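Local coordinates for protein vanadium-dependent haloperoxidase (Zobellia galactanivorans, PDB 4CIT) that probably oxidises iodide with hydrogen peroxide, using a bound vanadate cofactor, as a bacterial iodoperoxidase of the PAP2 superfamily, at residues N85-A88 and G89-N92; G440-V443 and V444-H448. One frame throughout, in Å; residues are numbered along the deposited sequence.

Contact 1 (N85-A88 and G89-N92); sequences NSLA and GQLN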
loop_
_atom_site.group_PDB
_atom_site.type_symbol
_atom_site.label_atom_id
_atom_site.label_comp_id
_atom_site.label_asym_id
_atom_site.label_seq_id
_atom_site.Cartn_x
_atom_site.Cartn_y
_atom_site.Cartn_z
ATOM N N ASN A 85 1.215 -21.393 -7.513
ATOM C CA ASN A 85 -0.074 -21.920 -7.085
ATOM C C ASN A 85 -1.150 -20.895 -7.038
ATOM O O ASN A 85 -0.883 -19.735 -6.701
ATOM C CB ASN A 85 -0.028 -22.538 -5.698
ATOM C CG ASN A 85 0.859 -23.754 -5.616
ATOM O OD1 ASN A 85 1.181 -24.446 -6.604
ATOM N ND2 ASN A 85 1.272 -24.021 -4.427
ATOM N N SER A 86 -2.401 -21.294 -7.286
ATOM C CA SER A 86 -3.508 -20.381 -7.214
ATOM C C SER A 86 -3.772 -19.903 -5.787
ATOM O O SER A 86 -3.526 -20.663 -4.834
ATOM C CB SER A 86 -4.738 -21.099 -7.735
ATOM O OG SER A 86 -5.906 -20.331 -7.565
ATOM N N LEU A 87 -4.225 -18.660 -5.656
ATOM C CA LEU A 87 -4.625 -18.065 -4.382
ATOM C C LEU A 87 -6.050 -18.458 -4.035
ATOM O O LEU A 87 -6.586 -18.112 -2.965
ATOM C CB LEU A 87 -4.442 -16.528 -4.421
ATOM C CG LEU A 87 -2.985 -16.146 -4.297
ATOM C CD1 LEU A 87 -2.865 -14.680 -4.589
ATOM C CD2 LEU A 87 -2.411 -16.530 -2.926
ATOM N N ALA A 88 -6.746 -19.105 -4.974
ATOM C CA ALA A 88 -8.117 -19.521 -4.661
ATOM C C ALA A 88 -8.026 -20.539 -3.499
ATOM O O ALA A 88 -7.109 -21.386 -3.432
ATOM C CB ALA A 88 -8.792 -20.219 -5.872
ATOM N N GLY A 89 -8.891 -20.408 -2.525
ATOM C CA GLY A 89 -8.837 -21.203 -1.398
ATOM C C GLY A 89 -7.891 -20.670 -0.321
ATOM O O GLY A 89 -7.847 -21.216 0.811
ATOM N N GLN A 90 -7.080 -19.685 -0.686
ATOM C CA GLN A 90 -6.083 -19.101 0.239
ATOM C C GLN A 90 -6.483 -17.678 0.704
ATOM O O GLN A 90 -6.208 -17.306 1.867
ATOM C CB GLN A 90 -4.711 -19.072 -0.409
ATOM C CG GLN A 90 -4.191 -20.400 -0.968
ATOM C CD GLN A 90 -2.687 -20.368 -1.203
ATOM O OE1 GLN A 90 -2.126 -20.482 -2.343
ATOM N NE2 GLN A 90 -2.007 -20.256 -0.129
ATOM N N LEU A 91 -7.079 -16.904 -0.152
ATOM C CA LEU A 91 -7.590 -15.590 0.209
ATOM C C LEU A 91 -9.054 -15.720 0.584
ATOM O O LEU A 91 -9.803 -16.508 -0.076
ATOM C CB LEU A 91 -7.428 -14.574 -0.933
ATOM C CG LEU A 91 -6.065 -14.333 -1.520
ATOM C CD1 LEU A 91 -5.959 -13.229 -2.537
ATOM C CD2 LEU A 91 -5.125 -14.065 -0.404
ATOM N N ASN A 92 -9.537 -14.912 1.551
ATOM C CA ASN A 92 -10.922 -15.052 2.010
ATOM C C ASN A 92 -11.991 -14.893 0.947
ATOM O O ASN A 92 -12.062 -13.866 0.336
ATOM C CB ASN A 92 -11.147 -14.006 3.147
ATOM C CG ASN A 92 -10.250 -14.319 4.411
ATOM O OD1 ASN A 92 -9.989 -15.508 4.731
ATOM N ND2 ASN A 92 -9.869 -13.295 5.134
#
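Leu87 and Leu91 meet in a local contact, a tight turn of the loop that runs from helix 59-80 to helix 108-123. The carbonyl of Leu87 is gripped twice from further along the chain. Gln90 N reaches Leu87 O at 2.8 Å, closing the turn, and this donor stands 50° above the carbonyl plane. Leu91 N gives a second bond to Leu87 O, 3.1 Å long and nearly in line with C=O. On the apolar side Leu87 CB lies 4.0 Å from Leu91 CG, and the two CD1 methyls also touch. With CG anti to the carbonyl carbon in both leucines (chi1 -76° in Leu87), their branches run to the same side, where Tyr74 and Val71 of helix 59-80 cover them. Before the corner, Ser86 OG accepts from Ala88 N at 3.0 Å, an ST turn; this hydroxyl is also hydrogen-bonded to Glu75, whose other carboxylate oxygen holds Leu87 N. Ala88 has polyproline-like angles and Gly89 follows with positive phi (86°), which makes residues 87-90 a type II beta turn.

Contact 2 (G440-V443 and V444-H448); sequences GTFV and VNKLH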
loop_
_atom_site.group_PDB
_atom_site.type_symbol
_atom_site.label_atom_id
_atom_site.label_comp_id
_atom_site.label_asym_id
_atom_site.label_seq_id
_atom_site.Cartn_x
_atom_site.Cartn_y
_atom_site.Cartn_z
ATOM N N GLY A 440 3.024 -9.215 8.415
ATOM C CA GLY A 440 3.651 -9.548 7.162
ATOM C C GLY A 440 4.238 -10.958 7.279
ATOM O O GLY A 440 4.107 -11.729 6.302
ATOM N N THR A 441 4.764 -11.327 8.474
ATOM C CA THR A 441 5.221 -12.702 8.762
ATOM C C THR A 441 4.119 -13.717 8.639
ATOM O O THR A 441 4.283 -14.800 8.021
ATOM C CB THR A 441 5.963 -12.768 10.131
ATOM O OG1 THR A 441 7.093 -11.843 10.034
ATOM C CG2 THR A 441 6.484 -14.195 10.455
ATOM N N PHE A 442 2.967 -13.387 9.191
ATOM C CA PHE A 442 1.821 -14.274 9.081
ATOM C C PHE A 442 1.430 -14.476 7.582
ATOM O O PHE A 442 1.116 -15.613 7.146
ATOM C CB PHE A 442 0.662 -13.652 9.865
ATOM C CG PHE A 442 -0.680 -14.303 9.654
ATOM C CD1 PHE A 442 -1.022 -15.523 10.308
ATOM C CD2 PHE A 442 -1.578 -13.701 8.872
ATOM C CE1 PHE A 442 -2.234 -16.179 10.048
ATOM C CE2 PHE A 442 -2.827 -14.276 8.683
ATOM C CZ PHE A 442 -3.145 -15.498 9.250
ATOM N N VAL A 443 1.320 -13.381 6.832
ATOM C CA VAL A 443 0.963 -13.452 5.399
ATOM C C VAL A 443 1.975 -14.322 4.665
ATOM O O VAL A 443 1.576 -15.213 3.894
ATOM C CB VAL A 443 0.809 -12.061 4.732
ATOM C CG1 VAL A 443 0.687 -12.171 3.219
ATOM C CG2 VAL A 443 -0.286 -11.271 5.336
ATOM N N VAL A 444 3.261 -14.130 4.910
ATOM C CA VAL A 444 4.227 -14.921 4.160
ATOM C C VAL A 444 4.225 -16.414 4.567
ATOM O O VAL A 444 4.480 -17.275 3.757
ATOM C CB VAL A 444 5.641 -14.337 4.159
ATOM C CG1 VAL A 444 5.611 -12.984 3.541
ATOM C CG2 VAL A 444 6.232 -14.282 5.494
ATOM N N ASN A 445 3.827 -16.689 5.785
ATOM C CA ASN A 445 3.789 -18.065 6.303
ATOM C C ASN A 445 2.515 -18.706 5.879
ATOM O O ASN A 445 2.464 -19.971 5.876
ATOM C CB ASN A 445 3.921 -18.086 7.849
ATOM C CG ASN A 445 5.339 -17.875 8.308
ATOM O OD1 ASN A 445 6.279 -18.200 7.611
ATOM N ND2 ASN A 445 5.502 -17.337 9.513
ATOM N N LYS A 446 1.467 -17.920 5.610
ATOM C CA LYS A 446 0.172 -18.498 5.249
ATOM C C LYS A 446 0.104 -18.748 3.744
ATOM O O LYS A 446 -0.293 -19.861 3.357
ATOM C CB LYS A 446 -0.978 -17.667 5.774
ATOM C CG LYS A 446 -2.334 -18.257 5.407
ATOM C CD LYS A 446 -3.417 -17.508 6.102
ATOM C CE LYS A 446 -4.759 -17.751 5.424
ATOM N NZ LYS A 446 -5.909 -17.109 6.145
ATOM N N LEU A 447 0.472 -17.778 2.882
ATOM C CA LEU A 447 0.295 -17.886 1.433
ATOM C C LEU A 447 1.348 -18.787 0.768
ATOM O O LEU A 447 2.550 -18.551 0.871
ATOM C CB LEU A 447 0.280 -16.522 0.693
ATOM C CG LEU A 447 -0.818 -15.567 1.196
ATOM C CD1 LEU A 447 -0.773 -14.272 0.358
ATOM C CD2 LEU A 447 -2.197 -16.215 1.161
ATOM N N HIS A 448 0.903 -19.836 0.133
ATOM C CA HIS A 448 1.831 -20.719 -0.628
ATOM C C HIS A 448 1.632 -20.444 -2.056
ATOM O O HIS A 448 0.683 -20.970 -2.675
ATOM C CB HIS A 448 1.556 -22.143 -0.290
ATOM C CG HIS A 448 2.534 -23.118 -0.861
ATOM N ND1 HIS A 448 2.222 -24.459 -1.014
ATOM C CD2 HIS A 448 3.797 -22.960 -1.332
ATOM C CE1 HIS A 448 3.235 -25.082 -1.583
ATOM N NE2 HIS A 448 4.207 -24.203 -1.762
#
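Phe442 and Lys446 lie side by side on the last turns of the alpha-helix 426-446, where the usual i to i+4 bonds run out into a loop. Val444 N is satisfied by Gly440 O at 2.9 Å, and Asn445 N by Thr441 O at 3.0 Å. Phe442 O takes Lys446 N at 2.8 Å and a weak second bond from Asn445 N. Val443 O likewise has two donors: Leu447 N at 3.0 Å, almost straight (175° at the hydrogen), and a weak bond from Lys446 N. These weak i to i+3 partners are consistent with the helix drawing tighter before Leu447, the first residue to leave helical angles. Polar side-chain ends find partners elsewhere: Thr441 OG1 is hydrogen-bonded to Arg437 O one turn back, while Lys446 NZ reaches across to Val213 O. That lysine is fully extended, with CG anti to the backbone N (chi1 -180°), and its stem therefore runs past the Phe442 ring, which also meets Phe220. On the buried side, Val443 CG1 packs against Leu447 CD1 at 3.8 Å, the two side chains pointing the same way; Val444 instead faces Val378 of helix 367-383. At the ring itself, Lys446 CD approaches Phe442 CZ obliquely, at 3.7 Å.

From the N terminus the chain comes off helix 59-80, makes the turn of contact 1, and reaches contact 2 only some 350 residues later, at the end of helix 426-446. Contact 1 closes a tight turn, contact 2 only links successive turns of one helix, so the two follow in series and neither encloses nor crosses the other. In space their centres are about 12 Å apart and they touch. The chain leaving the helix runs beside Asn85, whose CB is 3.5 Å from His448 O, and Asn85 pairs by backbone with Met449 just beyond. Leu447 packs on Leu91, and Lys446 CE lies 3.9 Å from Gln90 O. The early loop is thereby joined to the C-terminal end of helix 426-446 and the chain that follows it.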